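PDB 5NPY: flagellar basal body protein, which probably builds the flagellar hook of Helicobacter pylori, the curved joint thought to pass motor rotation on to the filament. Local coordinates for residues 240-252 against 262-276. Sequence-based numbering, arbitrary orientation.
Sequences IDAITNRKLNVSI and FVFTYGDAEKGENQF
Ala-242 presses its methyl on one face of the Tyr-266 ring: CB stands 3.4 Å above the ring plane and 13° off the normal through the centroid, a CH-pi contact. Two groups meet the same ring at its edge, Ile-243 through CD1, 3.6 Å from Tyr-266 CE1, and Arg-246 through NH1. Asp-228 and Lys-277 hydrogen-bond the Tyr-266 hydroxyl. The guanidinium plane of Arg-246 is tilted 30° to the ring, and because NH1 reaches the rim near the ring plane, not a face, this is no stack. NH1 donates to Tyr-266 O at 2.8 Å, the acceptor in the guanidinium plane but the donor well above the carbonyl plane. An extended chain from CG to NE carries the group to that carbonyl, and its other terminal nitrogen, NH2, forms a salt bridge with Asp-384. Over one face of Phe-264 sits Val-250 CG1, offset toward the rim, 3.7 Å from CZ; the torsion that sets CG1 between backbone N and carbonyl carbon (chi1 49°) also brings it against Phe-262 CB. Leu-248 meets Phe-276 at about a right angle, CD1 to CZ 3.5 Å. On the sheet face opposite Leu-248, Val-250, Phe-262 and Phe-264, Lys-247, bent at chi2 and chi4, lies alongside Thr-265, pointing the same way, NZ donating to OG1 at 2.8 Å.

In the antiparallel hairpin, Leu-248 with Phe-264 (CA atoms 5.1 Å apart) and Val-250 with Phe-262 (5.2 Å) are the hydrogen-bonded pairs, each linked by two N-H to O bonds, and Tyr-266 N to Arg-246 O extends the ladder. This hairpin belongs to a mixed sheet: strand 320-325 flanks 247-252, while strand 275-276 runs parallel to 260-266. Helix 279-289 packs on Phe-264 and Phe-276, helix 327-332 on Leu-248.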
ATOM      1  N   ILE A 240     -12.545 -26.992   9.038  1.00 16.80           N
ATOM      2  CA  ILE A 240     -12.499 -28.125   9.956  1.00 21.83           C
ATOM      3  C   ILE A 240     -13.112 -27.750  11.302  1.00 28.26           C
ATOM      4  O   ILE A 240     -13.720 -28.594  11.979  1.00 25.77           O
ATOM      5  CB  ILE A 240     -11.051 -28.628  10.106  1.00 23.56           C
ATOM      6  CG1 ILE A 240     -10.516 -29.069   8.738  1.00 23.37           C
ATOM      7  CG2 ILE A 240     -10.980 -29.746  11.128  1.00 19.62           C
ATOM      8  CD1 ILE A 240     -11.289 -30.214   8.128  1.00 25.58           C
ATOM      9  N   ASP A 241     -12.956 -26.486  11.710  1.00 19.35           N
ATOM     10  CA  ASP A 241     -13.643 -25.923  12.873  1.00 32.00           C
ATOM     11  C   ASP A 241     -13.310 -26.700  14.150  1.00 28.41           C
ATOM     12  O   ASP A 241     -14.177 -26.953  14.993  1.00 23.34           O
ATOM     13  CB  ASP A 241     -15.163 -25.856  12.631  1.00 31.20           C
ATOM     14  CG  ASP A 241     -15.895 -25.009  13.676  1.00 38.82           C
ATOM     15  OD1 ASP A 241     -17.134 -25.117  13.714  1.00 45.08           O
ATOM     16  OD2 ASP A 241     -15.254 -24.257  14.466  1.00 35.90           O
ATOM     17  N   ALA A 242     -12.028 -27.061  14.295  1.00 20.73           N
ATOM     18  CA  ALA A 242     -11.541 -27.690  15.520  1.00 18.86           C
ATOM     19  C   ALA A 242     -11.944 -26.914  16.761  1.00 21.67           C
ATOM     20  O   ALA A 242     -12.104 -27.503  17.833  1.00 21.05           O
ATOM     21  CB  ALA A 242     -10.018 -27.811  15.483  1.00 19.57           C
ATOM     22  N   ILE A 243     -12.103 -25.596  16.636  1.00 27.96           N
ATOM     23  CA  ILE A 243     -12.343 -24.760  17.807  1.00 39.71           C
ATOM     24  C   ILE A 243     -13.629 -25.168  18.508  1.00 38.25           C
ATOM     25  O   ILE A 243     -13.677 -25.270  19.740  1.00 32.13           O
ATOM     26  CB  ILE A 243     -12.366 -23.275  17.413  1.00 37.72           C
ATOM     27  CG1 ILE A 243     -10.977 -22.841  16.977  1.00 33.26           C
ATOM     28  CG2 ILE A 243     -12.846 -22.420  18.585  1.00 33.90           C
ATOM     29  CD1 ILE A 243     -10.012 -22.820  18.114  1.00 39.76           C
ATOM     30  N   THR A 244     -14.687 -25.425  17.754  1.00 30.07           N
ATOM     31  CA  THR A 244     -15.922 -25.763  18.432  1.00 33.74           C
ATOM     32  C   THR A 244     -16.187 -27.265  18.509  1.00 37.93           C
ATOM     33  O   THR A 244     -17.058 -27.673  19.278  1.00 34.90           O
ATOM     34  CB  THR A 244     -17.102 -25.019  17.789  1.00 41.66           C
ATOM     35  OG1 THR A 244     -16.953 -24.986  16.373  1.00 38.45           O
ATOM     36  CG2 THR A 244     -17.126 -23.588  18.281  1.00 39.53           C
ATOM     37  N   ASN A 245     -15.418 -28.108  17.795  1.00 38.71           N
ATOM     38  CA  ASN A 245     -15.486 -29.575  17.946  1.00 29.71           C
ATOM     39  C   ASN A 245     -14.084 -30.120  18.239  1.00 28.52           C
ATOM     40  O   ASN A 245     -13.425 -30.649  17.341  1.00 26.89           O
ATOM     41  CB  ASN A 245     -16.079 -30.233  16.700  1.00 42.76           C
ATOM     42  CG  ASN A 245     -17.405 -29.632  16.296  1.00 47.00           C
ATOM     43  OD1 ASN A 245     -18.394 -29.729  17.025  1.00 55.65           O
ATOM     44  ND2 ASN A 245     -17.438 -29.020  15.123  1.00 35.62           N
ATOM     45  N   ARG A 246     -13.668 -30.032  19.511  1.00 20.82           N
ATOM     46  CA  ARG A 246     -12.302 -30.324  19.936  1.00 25.82           C
ATOM     47  C   ARG A 246     -12.013 -31.811  20.143  1.00 35.63           C
ATOM     48  O   ARG A 246     -10.839 -32.199  20.117  1.00 36.37           O
ATOM     49  CB  ARG A 246     -11.994 -29.563  21.239  1.00 23.43           C
ATOM     50  CG  ARG A 246     -12.306 -28.038  21.167  1.00 17.40           C
ATOM     51  CD  ARG A 246     -11.920 -27.301  22.431  1.00 24.60           C
ATOM     52  NE  ARG A 246     -12.009 -25.850  22.247  1.00 20.74           N
ATOM     53  CZ  ARG A 246     -10.972 -25.122  21.872  1.00 29.38           C
ATOM     54  NH1 ARG A 246      -9.805 -25.740  21.629  1.00 16.17           N
ATOM     55  NH2 ARG A 246     -11.123 -23.810  21.717  1.00 19.68           N
ATOM     56  N   LYS A 247     -13.031 -32.652  20.355  1.00 31.04           N
ATOM     57  CA  LYS A 247     -12.816 -34.016  20.818  1.00 31.64           C
ATOM     58  C   LYS A 247     -12.636 -34.977  19.650  1.00 30.12           C
ATOM     59  O   LYS A 247     -13.423 -34.971  18.697  1.00 31.21           O
ATOM     60  CB  LYS A 247     -13.980 -34.485  21.690  1.00 34.19           C
ATOM     61  CG  LYS A 247     -14.147 -33.732  23.000  1.00 49.89           C
ATOM     62  CD  LYS A 247     -12.975 -33.974  23.942  1.00 58.92           C
ATOM     63  CE  LYS A 247     -13.235 -33.379  25.324  1.00 59.56           C
ATOM     64  NZ  LYS A 247     -12.130 -32.469  25.772  1.00 55.91           N
ATOM     65  N   LEU A 248     -11.607 -35.813  19.747  1.00 28.28           N
ATOM     66  CA  LEU A 248     -11.370 -36.932  18.846  1.00 27.68           C
ATOM     67  C   LEU A 248     -11.299 -38.195  19.685  1.00 40.42           C
ATOM     68  O   LEU A 248     -10.394 -38.331  20.513  1.00 38.18           O
ATOM     69  CB  LEU A 248     -10.061 -36.766  18.076  1.00 27.17           C
ATOM     70  CG  LEU A 248     -10.015 -36.120  16.696  1.00 26.47           C
ATOM     71  CD1 LEU A 248      -8.562 -36.044  16.242  1.00 25.84           C
ATOM     72  CD2 LEU A 248     -10.797 -36.896  15.692  1.00 24.77           C
ATOM     73  N   ASN A 249     -12.246 -39.114  19.473  1.00 47.44           N
ATOM     74  CA  ASN A 249     -12.259 -40.398  20.164  1.00 41.01           C
ATOM     75  C   ASN A 249     -11.641 -41.460  19.265  1.00 34.86           C
ATOM     76  O   ASN A 249     -12.117 -41.691  18.150  1.00 35.23           O
ATOM     77  CB  ASN A 249     -13.678 -40.799  20.554  1.00 44.40           C
ATOM     78  CG  ASN A 249     -14.490 -39.635  21.046  1.00 46.17           C
ATOM     79  OD1 ASN A 249     -15.118 -38.933  20.256  1.00 49.39           O
ATOM     80  ND2 ASN A 249     -14.485 -39.416  22.358  1.00 46.25           N
ATOM     81  N   VAL A 250     -10.592 -42.107  19.753  1.00 33.64           N
ATOM     82  CA  VAL A 250      -9.900 -43.157  19.021  1.00 31.70           C
ATOM     83  C   VAL A 250      -9.860 -44.400  19.894  1.00 41.21           C
ATOM     84  O   VAL A 250      -9.642 -44.311  21.108  1.00 45.54           O
ATOM     85  CB  VAL A 250      -8.483 -42.705  18.611  1.00 38.30           C
ATOM     86  CG1 VAL A 250      -7.765 -42.107  19.803  1.00 44.24           C
ATOM     87  CG2 VAL A 250      -7.691 -43.859  17.989  1.00 33.30           C
ATOM     88  N   SER A 251     -10.104 -45.559  19.279  1.00 49.59           N
ATOM     89  CA  SER A 251     -10.092 -46.839  19.969  1.00 48.98           C
ATOM     90  C   SER A 251      -9.274 -47.844  19.172  1.00 49.49           C
ATOM     91  O   SER A 251      -9.190 -47.761  17.946  1.00 44.93           O
ATOM     92  CB  SER A 251     -11.513 -47.402  20.175  1.00 41.83           C
ATOM     93  OG  SER A 251     -12.424 -46.408  20.594  1.00 45.13           O
ATOM     94  N   ILE A 252      -8.675 -48.798  19.888  1.00 60.94           N
ATOM     95  CA  ILE A 252      -8.023 -49.964  19.300  1.00 64.15           C
ATOM     96  C   ILE A 252      -8.591 -51.207  19.968  1.00 66.75           C
ATOM     97  O   ILE A 252      -9.172 -51.144  21.054  1.00 65.94           O
ATOM     98  CB  ILE A 252      -6.490 -49.933  19.464  1.00 62.89           C
ATOM     99  CG1 ILE A 252      -5.944 -48.552  19.128  1.00 66.06           C
ATOM    100  CG2 ILE A 252      -5.837 -50.951  18.550  1.00 72.68           C
ATOM    101  CD1 ILE A 252      -5.967 -48.237  17.647  1.00 68.07           C
ATOM    102  N   PHE A 262      -9.296 -43.911  23.775  1.00 39.18           N
ATOM    103  CA  PHE A 262      -8.462 -42.732  23.995  1.00 38.27           C
ATOM    104  C   PHE A 262      -9.224 -41.488  23.560  1.00 32.66           C
ATOM    105  O   PHE A 262      -9.972 -41.513  22.584  1.00 33.88           O
ATOM    106  CB  PHE A 262      -7.154 -42.759  23.192  1.00 40.05           C
ATOM    107  CG  PHE A 262      -6.318 -43.976  23.408  1.00 39.77           C
ATOM    108  CD1 PHE A 262      -5.313 -43.976  24.361  1.00 40.18           C
ATOM    109  CD2 PHE A 262      -6.514 -45.109  22.639  1.00 33.79           C
ATOM    110  CE1 PHE A 262      -4.535 -45.090  24.556  1.00 37.43           C
ATOM    111  CE2 PHE A 262      -5.741 -46.223  22.829  1.00 37.34           C
ATOM    112  CZ  PHE A 262      -4.752 -46.217  23.793  1.00 38.55           C
ATOM    113  N   VAL A 263      -9.002 -40.387  24.264  1.00 34.40           N
ATOM    114  CA  VAL A 263      -9.556 -39.098  23.878  1.00 31.25           C
ATOM    115  C   VAL A 263      -8.410 -38.122  23.645  1.00 30.39           C
ATOM    116  O   VAL A 263      -7.583 -37.896  24.536  1.00 31.59           O
ATOM    117  CB  VAL A 263     -10.533 -38.548  24.924  1.00 38.42           C
ATOM    118  CG1 VAL A 263     -11.017 -37.168  24.502  1.00 38.16           C
ATOM    119  CG2 VAL A 263     -11.714 -39.495  25.084  1.00 35.34           C
ATOM    120  N   PHE A 264      -8.360 -37.560  22.443  1.00 22.23           N
ATOM    121  CA  PHE A 264      -7.519 -36.426  22.116  1.00 27.53           C
ATOM    122  C   PHE A 264      -8.410 -35.193  22.005  1.00 36.05           C
ATOM    123  O   PHE A 264      -9.579 -35.291  21.614  1.00 39.53           O
ATOM    124  CB  PHE A 264      -6.774 -36.648  20.799  1.00 23.83           C
ATOM    125  CG  PHE A 264      -6.017 -37.942  20.722  1.00 23.56           C
ATOM    126  CD1 PHE A 264      -5.665 -38.641  21.865  1.00 28.45           C
ATOM    127  CD2 PHE A 264      -5.633 -38.446  19.495  1.00 28.18           C
ATOM    128  CE1 PHE A 264      -4.953 -39.826  21.789  1.00 26.06           C
ATOM    129  CE2 PHE A 264      -4.906 -39.639  19.403  1.00 33.35           C
ATOM    130  CZ  PHE A 264      -4.561 -40.327  20.553  1.00 24.52           C
ATOM    131  N   THR A 265      -7.857 -34.032  22.356  1.00 24.20           N
ATOM    132  CA  THR A 265      -8.614 -32.786  22.415  1.00 20.05           C
ATOM    133  C   THR A 265      -7.836 -31.663  21.742  1.00 24.88           C
ATOM    134  O   THR A 265      -6.658 -31.454  22.042  1.00 26.83           O
ATOM    135  CB  THR A 265      -8.921 -32.385  23.867  1.00 32.08           C
ATOM    136  OG1 THR A 265      -9.754 -33.374  24.489  1.00 28.10           O
ATOM    137  CG2 THR A 265      -9.593 -31.024  23.923  1.00 36.69           C
ATOM    138  N   TYR A 266      -8.505 -30.915  20.869  1.00 26.28           N
ATOM    139  CA  TYR A 266      -7.859 -29.788  20.220  1.00 21.81           C
ATOM    140  C   TYR A 266      -7.647 -28.657  21.211  1.00 24.62           C
ATOM    141  O   TYR A 266      -8.568 -28.276  21.946  1.00 23.13           O
ATOM    142  CB  TYR A 266      -8.677 -29.295  19.024  1.00 16.14           C
ATOM    143  CG  TYR A 266      -8.052 -28.104  18.331  1.00 15.33           C
ATOM    144  CD1 TYR A 266      -8.436 -26.798  18.654  1.00 19.92           C
ATOM    145  CD2 TYR A 266      -7.056 -28.279  17.360  1.00 20.64           C
ATOM    146  CE1 TYR A 266      -7.846 -25.695  18.030  1.00 18.71           C
ATOM    147  CE2 TYR A 266      -6.469 -27.177  16.720  1.00 22.90           C
ATOM    148  CZ  TYR A 266      -6.876 -25.895  17.055  1.00 20.81           C
ATOM    149  OH  TYR A 266      -6.309 -24.813  16.442  1.00 22.06           O
ATOM    150  N   GLY A 267      -6.443 -28.105  21.197  1.00 16.24           N
ATOM    151  CA  GLY A 267      -6.087 -27.003  22.069  1.00 18.83           C
ATOM    152  C   GLY A 267      -4.580 -26.906  22.214  1.00 19.43           C
ATOM    153  O   GLY A 267      -3.822 -27.670  21.616  1.00 21.68           O
ATOM    154  N   ASP A 268      -4.159 -25.926  23.017  1.00 31.82           N
ATOM    155  CA  ASP A 268      -2.743 -25.701  23.327  1.00 26.51           C
ATOM    156  C   ASP A 268      -2.050 -27.027  23.645  1.00 17.89           C
ATOM    157  O   ASP A 268      -2.388 -27.688  24.635  1.00 22.86           O
ATOM    158  CB  ASP A 268      -2.616 -24.712  24.499  1.00 30.31           C
ATOM    159  CG  ASP A 268      -1.154 -24.283  24.789  1.00 37.54           C
ATOM    160  OD1 ASP A 268      -0.954 -23.144  25.263  1.00 31.82           O
ATOM    161  OD2 ASP A 268      -0.210 -25.073  24.561  1.00 24.70           O
ATOM    162  N   ALA A 269      -1.096 -27.438  22.804  1.00 18.80           N
ATOM    163  CA  ALA A 269      -0.453 -28.742  22.979  1.00 27.91           C
ATOM    164  C   ALA A 269       0.238 -28.895  24.339  1.00 29.87           C
ATOM    165  O   ALA A 269       0.479 -30.029  24.768  1.00 33.34           O
ATOM    166  CB  ALA A 269       0.557 -29.000  21.845  1.00 29.05           C
ATOM    167  N   GLU A 270       0.540 -27.797  25.039  1.00 27.76           N
ATOM    168  CA  GLU A 270       1.240 -27.885  26.317  1.00 31.41           C
ATOM    169  C   GLU A 270       0.316 -27.922  27.533  1.00 37.99           C
ATOM    170  O   GLU A 270       0.809 -28.130  28.647  1.00 36.28           O
ATOM    171  CB  GLU A 270       2.233 -26.721  26.462  1.00 28.79           C
ATOM    172  CG  GLU A 270       3.188 -26.624  25.284  1.00 36.05           C
ATOM    173  CD  GLU A 270       4.456 -25.844  25.572  1.00 42.76           C
ATOM    174  OE1 GLU A 270       4.458 -24.604  25.404  1.00 45.00           O
ATOM    175  OE2 GLU A 270       5.464 -26.479  25.945  1.00 51.75           O
ATOM    176  N   LYS A 271      -0.778 -27.879  27.598  1.00 34.83           N
ATOM    177  CA  LYS A 271      -1.928 -27.781  28.487  1.00 37.09           C
ATOM    178  C   LYS A 271      -2.755 -29.053  28.412  1.00 37.70           C
ATOM    179  O   LYS A 271      -2.630 -29.848  27.476  1.00 30.57           O
ATOM    180  CB  LYS A 271      -2.810 -26.588  28.128  1.00 32.16           C
ATOM    181  CG  LYS A 271      -2.110 -25.264  28.260  1.00 35.69           C
ATOM    182  CD  LYS A 271      -1.800 -24.933  29.713  1.00 47.44           C
ATOM    183  CE  LYS A 271      -1.086 -23.580  29.822  1.00 51.39           C
ATOM    184  NZ  LYS A 271      -1.966 -22.424  29.382  1.00 55.57           N
ATOM    185  N   GLY A 272      -3.381 -29.382  29.531  1.00 41.17           N
ATOM    186  CA  GLY A 272      -4.321 -30.489  29.557  1.00 34.41           C
ATOM    187  C   GLY A 272      -3.709 -31.835  29.189  1.00 36.09           C
ATOM    188  O   GLY A 272      -2.485 -32.041  29.190  1.00 41.07           O
ATOM    189  N   GLU A 273      -4.604 -32.760  28.854  1.00 34.35           N
ATOM    190  CA  GLU A 273      -4.255 -34.141  28.556  1.00 43.77           C
ATOM    191  C   GLU A 273      -4.577 -34.460  27.099  1.00 41.66           C
ATOM    192  O   GLU A 273      -5.697 -34.198  26.625  1.00 27.72           O
ATOM    193  CB  GLU A 273      -5.007 -35.092  29.490  1.00 63.02           C
ATOM    194  CG  GLU A 273      -4.665 -36.561  29.313  1.00 77.77           C
ATOM    195  CD  GLU A 273      -5.620 -37.466  30.066  1.00 91.31           C
ATOM    196  OE1 GLU A 273      -6.590 -36.938  30.656  1.00 94.20           O
ATOM    197  OE2 GLU A 273      -5.408 -38.699  30.061  1.00 97.04           O
ATOM    198  N   ASN A 274      -3.590 -35.039  26.403  1.00 29.94           N
ATOM    199  CA  ASN A 274      -3.724 -35.466  25.009  1.00 29.10           C
ATOM    200  C   ASN A 274      -4.221 -34.333  24.120  1.00 27.89           C
ATOM    201  O   ASN A 274      -5.063 -34.534  23.248  1.00 43.42           O
ATOM    202  CB  ASN A 274      -4.641 -36.695  24.889  1.00 33.24           C
ATOM    203  CG  ASN A 274      -4.049 -37.921  25.553  1.00 36.60           C
ATOM    204  OD1 ASN A 274      -2.849 -37.956  25.826  1.00 35.36           O
ATOM    205  ND2 ASN A 274      -4.880 -38.928  25.827  1.00 34.82           N
ATOM    206  N   GLN A 275      -3.711 -33.124  24.348  1.00 31.19           N
ATOM    207  CA  GLN A 275      -4.099 -31.984  23.530  1.00 22.82           C
ATOM    208  C   GLN A 275      -3.197 -31.878  22.306  1.00 19.29           C
ATOM    209  O   GLN A 275      -2.027 -32.245  22.338  1.00 31.15           O
ATOM    210  CB  GLN A 275      -4.070 -30.687  24.343  1.00 17.86           C
ATOM    211  CG  GLN A 275      -5.071 -30.707  25.496  1.00 18.03           C
ATOM    212  CD  GLN A 275      -5.695 -29.351  25.816  1.00 22.65           C
ATOM    213  OE1 GLN A 275      -5.212 -28.300  25.386  1.00 25.17           O
ATOM    214  NE2 GLN A 275      -6.773 -29.377  26.590  1.00 31.89           N
ATOM    215  N   PHE A 276      -3.772 -31.415  21.209  1.00 25.53           N
ATOM    216  CA  PHE A 276      -3.043 -31.241  19.961  1.00 25.33           C
ATOM    217  C   PHE A 276      -3.581 -30.010  19.270  1.00 28.67           C
ATOM    218  O   PHE A 276      -4.725 -29.590  19.503  1.00 34.56           O
ATOM    219  CB  PHE A 276      -3.177 -32.430  18.999  1.00 21.25           C
ATOM    220  CG  PHE A 276      -4.597 -32.658  18.503  1.00 31.13           C
ATOM    221  CD1 PHE A 276      -5.556 -33.264  19.340  1.00 26.34           C
ATOM    222  CD2 PHE A 276      -4.976 -32.284  17.205  1.00 20.81           C
ATOM    223  CE1 PHE A 276      -6.876 -33.483  18.901  1.00 29.06           C
ATOM    224  CE2 PHE A 276      -6.304 -32.509  16.751  1.00 21.40           C
ATOM    225  CZ  PHE A 276      -7.258 -33.108  17.608  1.00 14.75           C
TER